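Local coordinates for protein coclaurine N-methyltransferase (Coptis japonica, PDB 6GKV) that catalyses transfer of a methyl group from S-adenosyl-L-methionine to the ring nitrogen of coclaurine and related tetrahydroisoquinolines in alkaloid biosynthesis, at residues C95-K98 with T103-E106; L112-E117 with A344-F349; T184-E189 with L210-E215; L223-I228 with S262-F267; V301-F306 with G311-A316. All coordinates share one frame; numbering follows the deposited sequence.

Contact 1 (C95-K98 with T103-E106); sequences CYFK and TLDE
The CA atoms of Cys95 and Leu104 are 7.5 Å apart, where an irregular loop runs past the first turn of helix 104-118. Leu104 carries the meeting: its CD1 methyl sits 4.2 Å from Cys95 SG, and the same methyl is 4.3 Å from CZ of Phe97. CG of Phe97 stands beside its backbone N and anti to the carbonyl carbon (chi1 -59°), which brings the far end of the ring back to the helix start. There Phe97 CE2 comes obliquely to within 3.8 Å of Thr103 O. Thr103 and Glu106 close the helix end with a capping box. Glu106 N donates to Thr103 OG1 at 3.1 Å, and Thr103 N donates in return to the anti side of Glu106 OE1. Cys95 N and Phe97 N are tied to Thr287 OG1 and His283 ND1, both on helix 281-297. Ser93 of the cofactor site lies two residues before Cys95 in the same loop, and the side chain of Cys95 is about 8 Å from the bound S-adenosyl-L-homocysteine. The segments thus meet by van der Waals contact, mostly between apolar side chains, with one carbonyl oxygen beside the Phe97 ring, while the polar bonds of the cap serve the helix itself.

Contact 2 (L112-E117 with A344-F349); sequences LDLYCE and ASHVLF
Tyr115 and His346 meet where helix 104-118 packs on strand 342-350, within the Rossmann-like fold of the S-adenosylmethionine-dependent methyltransferases, whose seven-stranded sheet has the order 3-2-1-4-5-7-6. His346 NE2 lies in the plane of the tyrosine ring, at its edge, 3.7 Å from Tyr115 CE1. The side chains cross at about a right angle, but the rings are neither stacked nor edge-to-face: their planes make 58° and their centroids are 5.7 Å apart. Beside this pair, the CD2 methyl of Leu114 lies at the imidazole edge, near its plane, 4.4 Å from CE1 of His346. Both ring CG atoms stand anti to their own carbonyl carbon (chi1 -67° for Tyr115, -69° for His346), and each ring thereby points in between helix and sheet. One step outward is Glu226 of the neighbouring strand. Its OE1 is hydrogen-bonded to both Tyr115 OH and His346 NE2, and this shared carboxylate oxygen probably helps to keep the two buried rings together. Lys91 NZ bonds to the same tyrosine hydroxyl, and Phe224 meets the imidazole edge-to-face. Both ring nitrogens are bonded, which gives the imidazole little freedom to turn: opposite the glutamate, His346 ND1 is hydrogen-bonded to Arg118 NH1.

Contact 3 (T184-E189 with L210-E215); sequences THEMAE and LRKISE
Thr184 starts the meeting with its backbone, its N lying 3.8 Å from Lys212 NZ, while its hydroxyl bonds weakly to Asp181 of the cofactor site. Next along, His185 gives the tightest approach, again through the main chain: its carbonyl O is 3.3 Å from Lys212 CE and 3.4 Å from Lys212 CD. The lysine comes across from helix 206-215, its CG anti to the backbone N (chi1 176°) and its chain bent only at chi3, so that the methylenes pass in front of this carbonyl oxygen and the ammonium goes on to a hydrogen bond with Ile182 O. Glu186, bent at chi2, brings its carboxylate beside the lysine, OE2 4.0 Å from Lys212 CE. Its charge stays farther off, OE2 4.8 Å from Lys212 NZ, though the lysine may ease the charge of Glu186, whose OE1 is 4.5 Å from Glu215 OE1. A leucine in place of Lys212 would probably leave Ile182 O without this donor and Glu186 without its nearby positive charge. A loop leading from the cofactor-binding Asp181 and Ile182 is thus held to the helix of the beta-alpha-beta crossover between strands 191-197 and 221-230, part of the Rossmann-like methyltransferase fold.

Contact 4 (L223-I228 with S262-F267); sequences LFLEHI and SFFLYF
The imidazole of His227 receives the edge of the Phe264 ring on one face, in a T-shaped pair with planes at 85° and centroids 4.6 Å apart. Phe264 CE2 stands over the centre of the imidazole, 3.3 Å from His227 CD2, and its neighbour CD2 is equally close to His227 NE2. One face of the phenylalanine, in turn, has Phe263 CD2 above it, offset toward the rim. Leu225, two residues before His227 on the same side of the strand, adds its CD2 methyl 3.5 Å from CD2 of Phe264, approaching obliquely. His227 takes the crowded position, CG between the backbone N and the carbonyl carbon (chi1 60°), and this directs ND1 to its neighbour's main chain: ND1 donates to Ile228 O at 3.0 Å with an angle of 149°, from above the carbonyl plane. That bond helps to fix the rotation of the ring that Phe264 meets. With an alanine in place of His227, the Phe264 edge would probably lose the face it meets, leaving that ring freer to shift and Ile228 O without this donor. Phe200 and Tyr206 also meet Phe264 edge-to-face, making an aromatic cluster, while Tyr266 OH is hydrogen-bonded to His276 of the second subunit. Here a short 3-10 turn at the dimer contact packs its aromatic side chain on strand 221-230 of the Rossmann-like sheet, with the side chain of His227 about 8 Å from the bound N-methylheliamine.

Contact 5 (V301-F306 with G311-A316); sequences VIKPMF and GNEEEA
Phe306 and Ala316 meet across the corner that joins helix 299-309 to helix 313-335, whose start is N-capped by Asn312. CG of Phe306 stands beside its backbone N, anti to the carbonyl carbon (chi1 -82°), so the ring swings off past the alanine rather than onto it. One edge still faces the second helix: Ala316 O lies near the ring plane, 3.8 Å from Phe306 CD2. Over the centre of one face sits the CG2 methyl of Ile302, one turn earlier, and Phe81 and Trp323 also pack on the ring. Lys303 takes a different shape. It leaves with CG anti to the backbone N (chi1 180°), then bends at chi2 (93°) and crosses Glu313 at about a right angle, CE ending 4.0 Å from Glu313 OE1. The charges probably attract, but Lys303 NZ and Glu313 OE1, 4.3 Å apart, are beyond a salt bridge. Glu313 runs extended beyond CG, which carries its carboxylate to the lysine and also near Glu307, so the positive charge probably eases that pair. At the cap, Asn312 OD1 accepts weakly from Glu315 N, while Asn312 ND2 donates to Glu315 OE2 at 3.0 Å from above the carboxylate plane; together these bonds hold the amide in place. The corner lies away from the ligand sites, and it closes directly through a methylene and a methyl carbon, Phe306 CB and Ala316 CB, 3.8 Å apart.

Contacts 2 and 4 lie on neighbouring strands of one sheet, centres 11 Å apart, and Glu226 of strand 221-230 joins them, helped by the packing of Tyr115 CD1 on Phe224 CE2 at 3.3 Å. Contact 1 shares helix 104-118 with contact 2, and Tyr96 CE2 touches Leu114 CD2 at 4.2 Å. Contact 3 leans on contact 4 through Leu210 CD2 and Leu223 CD2, 3.7 Å apart. Contacts 1 to 4 lie near the ligands: the side chains of Tyr115 and His185 are about 6 and 8 Å from S-adenosyl-L-homocysteine. Contact 5 stands apart, its centre about 37 Å from that of contact 2, across the centre of the chain.

Contact 1 (C95-K98 with T103-E106)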
# COMPACT_ATOMS: atom_id res chain seq x y z
N CYS A 95 0.12 20.23 12.33
CA CYS A 95 -0.04 21.48 11.59
C CYS A 95 0.89 21.50 10.37
O CYS A 95 1.76 20.65 10.23
CB CYS A 95 0.22 22.67 12.48
SG CYS A 95 -0.89 22.68 13.87
N TYR A 96 0.68 22.47 9.49
CA TYR A 96 1.39 22.48 8.23
C TYR A 96 2.29 23.70 8.09
O TYR A 96 1.82 24.84 8.00
CB TYR A 96 0.39 22.42 7.07
CG TYR A 96 1.02 22.03 5.77
CD1 TYR A 96 1.47 22.99 4.88
CD2 TYR A 96 1.19 20.69 5.45
CE1 TYR A 96 2.06 22.63 3.69
CE2 TYR A 96 1.77 20.32 4.25
CZ TYR A 96 2.21 21.29 3.37
OH TYR A 96 2.79 20.92 2.18
N PHE A 97 3.59 23.45 8.08
CA PHE A 97 4.58 24.50 7.94
C PHE A 97 5.18 24.44 6.52
O PHE A 97 6.00 23.56 6.23
CB PHE A 97 5.69 24.36 9.01
CG PHE A 97 5.18 24.41 10.43
CD1 PHE A 97 4.58 23.30 11.02
CD2 PHE A 97 5.34 25.55 11.20
CE1 PHE A 97 4.13 23.33 12.32
CE2 PHE A 97 4.89 25.60 12.51
CZ PHE A 97 4.28 24.48 13.08
N LYS A 98 4.76 25.37 5.65
CA LYS A 98 5.32 25.44 4.30
C LYS A 98 6.69 26.13 4.29
O LYS A 98 7.61 25.66 3.63
CB LYS A 98 4.35 26.15 3.33
CG LYS A 98 3.76 25.18 2.30
CD LYS A 98 2.88 25.81 1.21
CE LYS A 98 2.14 24.71 0.43
NZ LYS A 98 0.65 24.87 0.41
N THR A 103 4.50 30.60 11.38
CA THR A 103 4.12 30.58 12.79
C THR A 103 3.22 29.37 13.11
O THR A 103 2.75 28.69 12.20
CB THR A 103 3.40 31.87 13.20
OG1 THR A 103 2.11 31.93 12.58
CG2 THR A 103 4.22 33.09 12.78
N LEU A 104 3.00 29.10 14.38
CA LEU A 104 2.13 27.98 14.75
C LEU A 104 0.71 28.28 14.31
O LEU A 104 0.00 27.40 13.80
CB LEU A 104 2.17 27.72 16.27
CG LEU A 104 1.17 26.69 16.80
CD1 LEU A 104 1.42 25.30 16.24
CD2 LEU A 104 1.16 26.65 18.34
N ASP A 105 0.29 29.53 14.50
CA ASP A 105 -1.07 29.93 14.16
C ASP A 105 -1.31 29.74 12.68
O ASP A 105 -2.27 29.09 12.29
CB ASP A 105 -1.32 31.39 14.54
CG ASP A 105 -1.80 31.55 15.97
OD1 ASP A 105 -1.45 30.72 16.84
OD2 ASP A 105 -2.55 32.52 16.21
N GLU A 106 -0.41 30.30 11.88
CA GLU A 106 -0.40 30.12 10.44
C GLU A 106 -0.47 28.66 10.05
O GLU A 106 -1.14 28.29 9.08
CB GLU A 106 0.87 30.74 9.83
CG GLU A 106 0.76 32.22 9.46
CD GLU A 106 2.05 32.80 8.90
OE1 GLU A 106 3.14 32.19 9.10
OE2 GLU A 106 1.98 33.88 8.27

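Contact 2 (L112-E117 with A344-F349)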
# COMPACT_ATOMS: atom_id res chain seq x y z
N LEU A 112 -5.79 23.16 8.15
CA LEU A 112 -7.24 23.19 8.16
C LEU A 112 -7.76 23.46 6.75
O LEU A 112 -8.68 22.79 6.27
CB LEU A 112 -7.76 24.24 9.16
CG LEU A 112 -7.59 23.78 10.62
CD1 LEU A 112 -8.02 24.84 11.64
CD2 LEU A 112 -8.33 22.46 10.86
N ASP A 113 -7.14 24.44 6.09
CA ASP A 113 -7.41 24.73 4.68
C ASP A 113 -7.18 23.50 3.81
O ASP A 113 -8.01 23.16 2.96
CB ASP A 113 -6.55 25.88 4.20
CG ASP A 113 -7.13 27.23 4.55
OD1 ASP A 113 -8.29 27.27 5.02
OD2 ASP A 113 -6.45 28.26 4.35
N LEU A 114 -6.04 22.84 4.02
CA LEU A 114 -5.69 21.66 3.24
C LEU A 114 -6.72 20.52 3.40
O LEU A 114 -6.97 19.78 2.46
CB LEU A 114 -4.28 21.19 3.62
CG LEU A 114 -3.71 20.02 2.83
CD1 LEU A 114 -3.81 20.23 1.31
CD2 LEU A 114 -2.26 19.72 3.25
N TYR A 115 -7.30 20.39 4.59
CA TYR A 115 -8.35 19.41 4.82
C TYR A 115 -9.57 19.69 3.95
O TYR A 115 -10.17 18.78 3.39
CB TYR A 115 -8.79 19.40 6.28
CG TYR A 115 -7.76 18.92 7.28
CD1 TYR A 115 -6.80 18.00 6.94
CD2 TYR A 115 -7.79 19.39 8.61
CE1 TYR A 115 -5.90 17.53 7.88
CE2 TYR A 115 -6.88 18.96 9.55
CZ TYR A 115 -5.92 18.04 9.17
OH TYR A 115 -4.99 17.61 10.11
N CYS A 116 -9.94 20.97 3.88
CA CYS A 116 -11.11 21.38 3.11
C CYS A 116 -10.90 21.17 1.64
O CYS A 116 -11.82 20.83 0.92
CB CYS A 116 -11.45 22.84 3.38
SG CYS A 116 -11.70 23.18 5.11
N GLU A 117 -9.67 21.40 1.21
CA GLU A 117 -9.26 21.18 -0.17
C GLU A 117 -9.37 19.69 -0.50
O GLU A 117 -10.06 19.31 -1.45
CB GLU A 117 -7.84 21.69 -0.37
CG GLU A 117 -7.26 21.60 -1.77
CD GLU A 117 -5.87 22.24 -1.84
OE1 GLU A 117 -5.61 23.19 -1.06
OE2 GLU A 117 -5.03 21.79 -2.65
N ALA A 344 2.76 11.74 8.36
CA ALA A 344 1.31 11.85 8.27
C ALA A 344 0.77 11.39 6.92
O ALA A 344 1.30 11.72 5.85
CB ALA A 344 0.88 13.28 8.54
N SER A 345 -0.32 10.62 6.98
CA SER A 345 -1.01 10.09 5.81
C SER A 345 -2.42 10.64 5.68
O SER A 345 -3.20 10.63 6.64
CB SER A 345 -1.06 8.56 5.90
OG SER A 345 -1.85 7.99 4.88
N HIS A 346 -2.75 11.10 4.47
CA HIS A 346 -4.12 11.51 4.14
C HIS A 346 -4.79 10.57 3.13
O HIS A 346 -4.29 10.36 2.01
CB HIS A 346 -4.14 12.93 3.58
CG HIS A 346 -3.82 13.99 4.59
ND1 HIS A 346 -3.65 15.32 4.26
CD2 HIS A 346 -3.65 13.91 5.93
CE1 HIS A 346 -3.38 16.01 5.35
NE2 HIS A 346 -3.39 15.19 6.38
N VAL A 347 -5.95 10.04 3.51
CA VAL A 347 -6.71 9.17 2.63
C VAL A 347 -8.12 9.72 2.36
O VAL A 347 -8.85 10.07 3.30
CB VAL A 347 -6.85 7.76 3.21
CG1 VAL A 347 -7.37 6.82 2.14
CG2 VAL A 347 -5.50 7.26 3.74
N LEU A 348 -8.49 9.78 1.08
CA LEU A 348 -9.84 10.18 0.71
C LEU A 348 -10.62 8.94 0.25
O LEU A 348 -10.17 8.21 -0.63
CB LEU A 348 -9.82 11.27 -0.38
CG LEU A 348 -11.18 11.88 -0.77
CD1 LEU A 348 -11.85 12.57 0.41
CD2 LEU A 348 -11.06 12.83 -1.96
N PHE A 349 -11.75 8.69 0.89
CA PHE A 349 -12.60 7.54 0.57
C PHE A 349 -13.95 7.98 0.02
O PHE A 349 -14.50 8.99 0.46
CB PHE A 349 -12.89 6.68 1.81
CG PHE A 349 -11.69 6.08 2.49
CD1 PHE A 349 -11.18 4.86 2.07
CD2 PHE A 349 -11.13 6.70 3.61
CE1 PHE A 349 -10.10 4.28 2.73
CE2 PHE A 349 -10.06 6.13 4.30
CZ PHE A 349 -9.54 4.91 3.87

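Contact 3 (T184-E189 with L210-E215)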
# COMPACT_ATOMS: atom_id res chain seq x y z
N THR A 184 -19.28 2.79 20.29
CA THR A 184 -20.61 2.21 20.46
C THR A 184 -21.72 3.07 19.88
O THR A 184 -22.89 2.68 19.95
CB THR A 184 -20.94 1.96 21.95
OG1 THR A 184 -20.69 3.15 22.71
CG2 THR A 184 -20.12 0.82 22.51
N HIS A 185 -21.40 4.23 19.35
CA HIS A 185 -22.48 5.11 18.91
C HIS A 185 -23.11 4.64 17.61
O HIS A 185 -22.44 4.39 16.61
CB HIS A 185 -22.00 6.56 18.76
CG HIS A 185 -23.12 7.52 18.50
ND1 HIS A 185 -24.02 7.90 19.47
CD2 HIS A 185 -23.50 8.15 17.36
CE1 HIS A 185 -24.91 8.73 18.95
NE2 HIS A 185 -24.61 8.90 17.67
N GLU A 186 -24.43 4.51 17.64
CA GLU A 186 -25.19 4.34 16.42
C GLU A 186 -26.00 5.62 16.20
O GLU A 186 -26.35 6.30 17.16
CB GLU A 186 -26.10 3.11 16.49
CG GLU A 186 -25.37 1.77 16.61
CD GLU A 186 -24.67 1.32 15.32
OE1 GLU A 186 -24.56 2.12 14.36
OE2 GLU A 186 -24.22 0.15 15.26
N MET A 187 -26.25 5.95 14.95
CA MET A 187 -27.05 7.12 14.63
C MET A 187 -27.62 6.95 13.23
O MET A 187 -26.95 6.41 12.34
CB MET A 187 -26.23 8.42 14.72
CG MET A 187 -25.07 8.53 13.75
SD MET A 187 -24.14 10.07 13.93
CE MET A 187 -25.43 11.27 13.67
N ALA A 188 -28.87 7.38 13.05
CA ALA A 188 -29.58 7.17 11.80
C ALA A 188 -29.47 8.40 10.89
O ALA A 188 -30.19 8.51 9.89
CB ALA A 188 -31.03 6.83 12.07
N GLU A 189 -28.58 9.31 11.24
CA GLU A 189 -28.33 10.47 10.40
C GLU A 189 -27.25 10.16 9.36
O GLU A 189 -26.65 9.08 9.38
CB GLU A 189 -27.94 11.67 11.25
CG GLU A 189 -28.97 12.78 11.21
CD GLU A 189 -28.52 14.01 11.94
OE1 GLU A 189 -27.32 14.08 12.31
OE2 GLU A 189 -29.35 14.91 12.16
N LEU A 210 -14.87 1.25 10.22
CA LEU A 210 -15.15 1.77 8.88
C LEU A 210 -16.49 1.27 8.32
O LEU A 210 -17.16 2.00 7.56
CB LEU A 210 -14.00 1.42 7.91
CG LEU A 210 -12.78 2.34 8.12
CD1 LEU A 210 -11.57 1.87 7.35
CD2 LEU A 210 -13.08 3.81 7.78
N ARG A 211 -16.92 0.06 8.69
CA ARG A 211 -18.26 -0.37 8.32
C ARG A 211 -19.28 0.61 8.91
O ARG A 211 -20.19 1.07 8.20
CB ARG A 211 -18.55 -1.80 8.81
CG ARG A 211 -19.88 -2.40 8.28
CD ARG A 211 -20.03 -3.89 8.63
NE ARG A 211 -18.78 -4.63 8.38
CZ ARG A 211 -18.36 -5.04 7.19
NH1 ARG A 211 -19.09 -4.80 6.10
NH2 ARG A 211 -17.21 -5.70 7.07
N LYS A 212 -19.11 0.95 10.18
CA LYS A 212 -20.03 1.87 10.86
C LYS A 212 -20.03 3.25 10.19
O LYS A 212 -21.08 3.78 9.84
CB LYS A 212 -19.67 1.98 12.35
CG LYS A 212 -20.52 2.99 13.12
CD LYS A 212 -20.11 3.08 14.58
CE LYS A 212 -20.63 1.90 15.39
NZ LYS A 212 -20.00 1.86 16.72
N ILE A 213 -18.85 3.83 10.02
CA ILE A 213 -18.72 5.18 9.46
C ILE A 213 -19.29 5.30 8.03
O ILE A 213 -19.86 6.35 7.66
CB ILE A 213 -17.23 5.61 9.48
CG1 ILE A 213 -16.75 5.76 10.93
CG2 ILE A 213 -17.04 6.92 8.73
CD1 ILE A 213 -15.30 6.15 11.04
N SER A 214 -19.15 4.24 7.24
CA SER A 214 -19.62 4.28 5.85
C SER A 214 -21.14 4.37 5.81
O SER A 214 -21.71 4.96 4.90
CB SER A 214 -19.15 3.05 5.07
OG SER A 214 -19.79 1.87 5.52
N GLU A 215 -21.78 3.79 6.83
CA GLU A 215 -23.24 3.83 6.95
C GLU A 215 -23.72 5.25 7.22
O GLU A 215 -24.89 5.57 7.00
CB GLU A 215 -23.72 2.87 8.05
CG GLU A 215 -23.45 1.40 7.75
CD GLU A 215 -23.75 0.47 8.93
OE1 GLU A 215 -24.20 0.96 9.99
OE2 GLU A 215 -23.52 -0.75 8.79

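Contact 4 (L223-I228 with S262-F267)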
# COMPACT_ATOMS: atom_id res chain seq x y z
N LEU A 223 -15.35 10.45 2.72
CA LEU A 223 -14.69 10.28 4.00
C LEU A 223 -13.24 10.75 3.88
O LEU A 223 -12.48 10.19 3.08
CB LEU A 223 -14.72 8.81 4.44
CG LEU A 223 -13.83 8.54 5.66
CD1 LEU A 223 -14.31 9.35 6.84
CD2 LEU A 223 -13.75 7.05 6.02
N PHE A 224 -12.86 11.77 4.64
CA PHE A 224 -11.45 12.19 4.65
C PHE A 224 -10.76 11.81 5.97
O PHE A 224 -11.25 12.12 7.07
CB PHE A 224 -11.32 13.68 4.41
CG PHE A 224 -9.89 14.17 4.51
CD1 PHE A 224 -8.99 13.93 3.48
CD2 PHE A 224 -9.45 14.83 5.64
CE1 PHE A 224 -7.67 14.37 3.58
CE2 PHE A 224 -8.13 15.26 5.75
CZ PHE A 224 -7.24 15.03 4.71
N LEU A 225 -9.62 11.14 5.85
CA LEU A 225 -8.89 10.63 7.02
C LEU A 225 -7.45 11.13 7.12
O LEU A 225 -6.71 11.09 6.15
CB LEU A 225 -8.87 9.11 6.99
CG LEU A 225 -7.97 8.45 8.03
CD1 LEU A 225 -8.55 8.70 9.39
CD2 LEU A 225 -7.87 6.95 7.77
N GLU A 226 -7.06 11.58 8.31
CA GLU A 226 -5.65 11.81 8.61
C GLU A 226 -5.21 10.90 9.76
O GLU A 226 -5.89 10.81 10.80
CB GLU A 226 -5.38 13.27 8.97
CG GLU A 226 -3.89 13.57 9.24
CD GLU A 226 -3.63 14.99 9.75
OE1 GLU A 226 -3.59 15.93 8.93
OE2 GLU A 226 -3.46 15.18 10.97
N HIS A 227 -4.09 10.21 9.57
CA HIS A 227 -3.48 9.46 10.65
C HIS A 227 -1.99 9.59 10.56
O HIS A 227 -1.44 9.64 9.47
CB HIS A 227 -3.86 7.99 10.59
CG HIS A 227 -3.44 7.30 9.33
ND1 HIS A 227 -2.28 6.57 9.24
CD2 HIS A 227 -4.04 7.22 8.12
CE1 HIS A 227 -2.18 6.06 8.02
NE2 HIS A 227 -3.23 6.44 7.32
N ILE A 228 -1.32 9.67 11.70
CA ILE A 228 0.12 9.66 11.66
C ILE A 228 0.50 8.22 11.30
O ILE A 228 -0.32 7.32 11.45
CB ILE A 228 0.72 10.13 13.00
CG1 ILE A 228 0.11 9.36 14.17
CG2 ILE A 228 0.43 11.60 13.18
CD1 ILE A 228 0.78 8.05 14.47
N SER A 262 0.38 2.77 4.24
CA SER A 262 -0.49 1.96 3.37
C SER A 262 -1.67 1.29 4.05
O SER A 262 -2.38 0.52 3.42
CB SER A 262 0.33 0.84 2.73
OG SER A 262 0.59 -0.17 3.70
N PHE A 263 -1.86 1.56 5.34
CA PHE A 263 -2.60 0.62 6.20
C PHE A 263 -4.08 0.49 5.85
O PHE A 263 -4.61 -0.61 5.76
CB PHE A 263 -2.45 1.01 7.69
CG PHE A 263 -2.57 -0.17 8.63
CD1 PHE A 263 -1.63 -1.19 8.60
CD2 PHE A 263 -3.62 -0.26 9.53
CE1 PHE A 263 -1.74 -2.29 9.46
CE2 PHE A 263 -3.75 -1.36 10.40
CZ PHE A 263 -2.83 -2.37 10.36
N PHE A 264 -4.74 1.62 5.63
CA PHE A 264 -6.17 1.59 5.44
C PHE A 264 -6.53 1.27 4.02
O PHE A 264 -7.70 1.08 3.70
CB PHE A 264 -6.75 2.91 5.91
CG PHE A 264 -6.48 3.17 7.36
CD1 PHE A 264 -7.04 2.35 8.32
CD2 PHE A 264 -5.64 4.19 7.76
CE1 PHE A 264 -6.78 2.55 9.68
CE2 PHE A 264 -5.38 4.40 9.11
CZ PHE A 264 -5.95 3.57 10.07
N LEU A 265 -5.51 1.15 3.17
CA LEU A 265 -5.70 0.57 1.85
C LEU A 265 -6.20 -0.86 2.00
O LEU A 265 -6.72 -1.46 1.05
CB LEU A 265 -4.39 0.61 1.05
CG LEU A 265 -3.76 1.99 0.76
CD1 LEU A 265 -2.52 1.87 -0.10
CD2 LEU A 265 -4.75 2.97 0.12
N TYR A 266 -6.02 -1.43 3.19
CA TYR A 266 -6.34 -2.83 3.42
C TYR A 266 -7.67 -2.98 4.12
O TYR A 266 -8.06 -4.09 4.50
CB TYR A 266 -5.24 -3.50 4.25
CG TYR A 266 -3.95 -3.76 3.50
CD1 TYR A 266 -3.86 -4.81 2.57
CD2 TYR A 266 -2.82 -2.98 3.71
CE1 TYR A 266 -2.70 -5.06 1.87
CE2 TYR A 266 -1.62 -3.23 3.01
CZ TYR A 266 -1.57 -4.27 2.10
OH TYR A 266 -0.41 -4.54 1.41
N PHE A 267 -8.36 -1.86 4.28
CA PHE A 267 -9.66 -1.83 4.96
C PHE A 267 -10.68 -1.12 4.06
O PHE A 267 -11.12 -0.00 4.33
CB PHE A 267 -9.53 -1.15 6.34
CG PHE A 267 -8.81 -2.01 7.36
CD1 PHE A 267 -9.49 -3.04 8.04
CD2 PHE A 267 -7.47 -1.80 7.64
CE1 PHE A 267 -8.83 -3.84 8.97
CE2 PHE A 267 -6.79 -2.62 8.54
CZ PHE A 267 -7.48 -3.64 9.22

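Contact 5 (V301-F306 with G311-A316)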
# COMPACT_ATOMS: atom_id res chain seq x y z
N VAL A 301 2.59 31.11 34.30
CA VAL A 301 1.12 30.97 34.39
C VAL A 301 0.68 29.50 34.41
O VAL A 301 -0.39 29.15 34.93
CB VAL A 301 0.41 31.73 33.22
CG1 VAL A 301 1.04 31.37 31.90
CG2 VAL A 301 -1.09 31.44 33.19
N ILE A 302 1.51 28.62 33.86
CA ILE A 302 1.20 27.19 33.85
C ILE A 302 1.43 26.55 35.22
O ILE A 302 0.65 25.71 35.66
CB ILE A 302 2.02 26.46 32.77
CG1 ILE A 302 1.58 26.93 31.38
CG2 ILE A 302 1.85 24.95 32.89
CD1 ILE A 302 2.27 26.22 30.21
N LYS A 303 2.49 26.97 35.90
CA LYS A 303 2.83 26.41 37.22
C LYS A 303 1.70 26.62 38.25
O LYS A 303 1.27 25.66 38.89
CB LYS A 303 4.15 27.02 37.72
CG LYS A 303 4.61 26.54 39.08
CD LYS A 303 5.54 25.35 38.93
CE LYS A 303 5.89 24.72 40.26
NZ LYS A 303 6.86 23.63 40.06
N PRO A 304 1.20 27.87 38.42
CA PRO A 304 0.06 27.99 39.33
C PRO A 304 -1.19 27.26 38.85
O PRO A 304 -1.99 26.81 39.67
CB PRO A 304 -0.17 29.51 39.38
CG PRO A 304 1.16 30.09 39.12
CD PRO A 304 1.74 29.19 38.07
N MET A 305 -1.35 27.14 37.54
CA MET A 305 -2.51 26.45 37.01
C MET A 305 -2.48 24.96 37.35
O MET A 305 -3.52 24.36 37.66
CB MET A 305 -2.59 26.65 35.51
CG MET A 305 -3.69 25.86 34.84
SD MET A 305 -3.56 26.04 33.07
CE MET A 305 -3.78 27.82 32.87
N PHE A 306 -1.28 24.37 37.29
CA PHE A 306 -1.10 22.94 37.55
C PHE A 306 -1.12 22.65 39.06
O PHE A 306 -1.56 21.58 39.49
CB PHE A 306 0.21 22.44 36.93
CG PHE A 306 0.10 22.12 35.45
CD1 PHE A 306 -1.00 22.52 34.71
CD2 PHE A 306 1.11 21.40 34.80
CE1 PHE A 306 -1.10 22.21 33.35
CE2 PHE A 306 1.02 21.09 33.45
CZ PHE A 306 -0.08 21.50 32.72
N GLY A 311 -2.85 19.05 43.64
CA GLY A 311 -3.01 19.58 44.98
C GLY A 311 -1.71 20.00 45.65
O GLY A 311 -1.72 20.54 46.76
N ASN A 312 -0.61 19.76 44.95
CA ASN A 312 0.73 19.87 45.52
C ASN A 312 1.73 20.13 44.40
O ASN A 312 1.49 19.72 43.27
CB ASN A 312 1.09 18.59 46.26
CG ASN A 312 0.98 17.37 45.37
OD1 ASN A 312 1.97 16.89 44.82
ND2 ASN A 312 -0.25 16.86 45.21
N GLU A 313 2.84 20.77 44.72
CA GLU A 313 3.83 21.13 43.71
C GLU A 313 4.47 19.92 43.05
O GLU A 313 4.72 19.94 41.85
CB GLU A 313 4.90 22.04 44.30
CG GLU A 313 4.32 23.30 44.93
CD GLU A 313 5.36 24.38 45.13
OE1 GLU A 313 6.18 24.60 44.21
OE2 GLU A 313 5.34 25.03 46.21
N GLU A 314 4.72 18.86 43.83
CA GLU A 314 5.31 17.61 43.32
C GLU A 314 4.60 17.08 42.06
O GLU A 314 5.25 16.63 41.12
CB GLU A 314 5.29 16.51 44.40
CG GLU A 314 6.20 16.77 45.59
CD GLU A 314 5.59 17.73 46.60
OE1 GLU A 314 4.83 17.27 47.49
OE2 GLU A 314 5.86 18.94 46.51
N GLU A 315 3.28 17.16 42.05
CA GLU A 315 2.51 16.59 40.95
C GLU A 315 2.37 17.62 39.84
O GLU A 315 2.15 17.27 38.68
CB GLU A 315 1.15 16.12 41.45
CG GLU A 315 1.26 14.97 42.43
CD GLU A 315 -0.08 14.34 42.74
OE1 GLU A 315 -0.79 13.95 41.78
OE2 GLU A 315 -0.42 14.20 43.93
N ALA A 316 2.50 18.88 40.20
CA ALA A 316 2.45 19.95 39.23
C ALA A 316 3.72 19.88 38.41
O ALA A 316 3.68 20.02 37.19
CB ALA A 316 2.32 21.30 39.93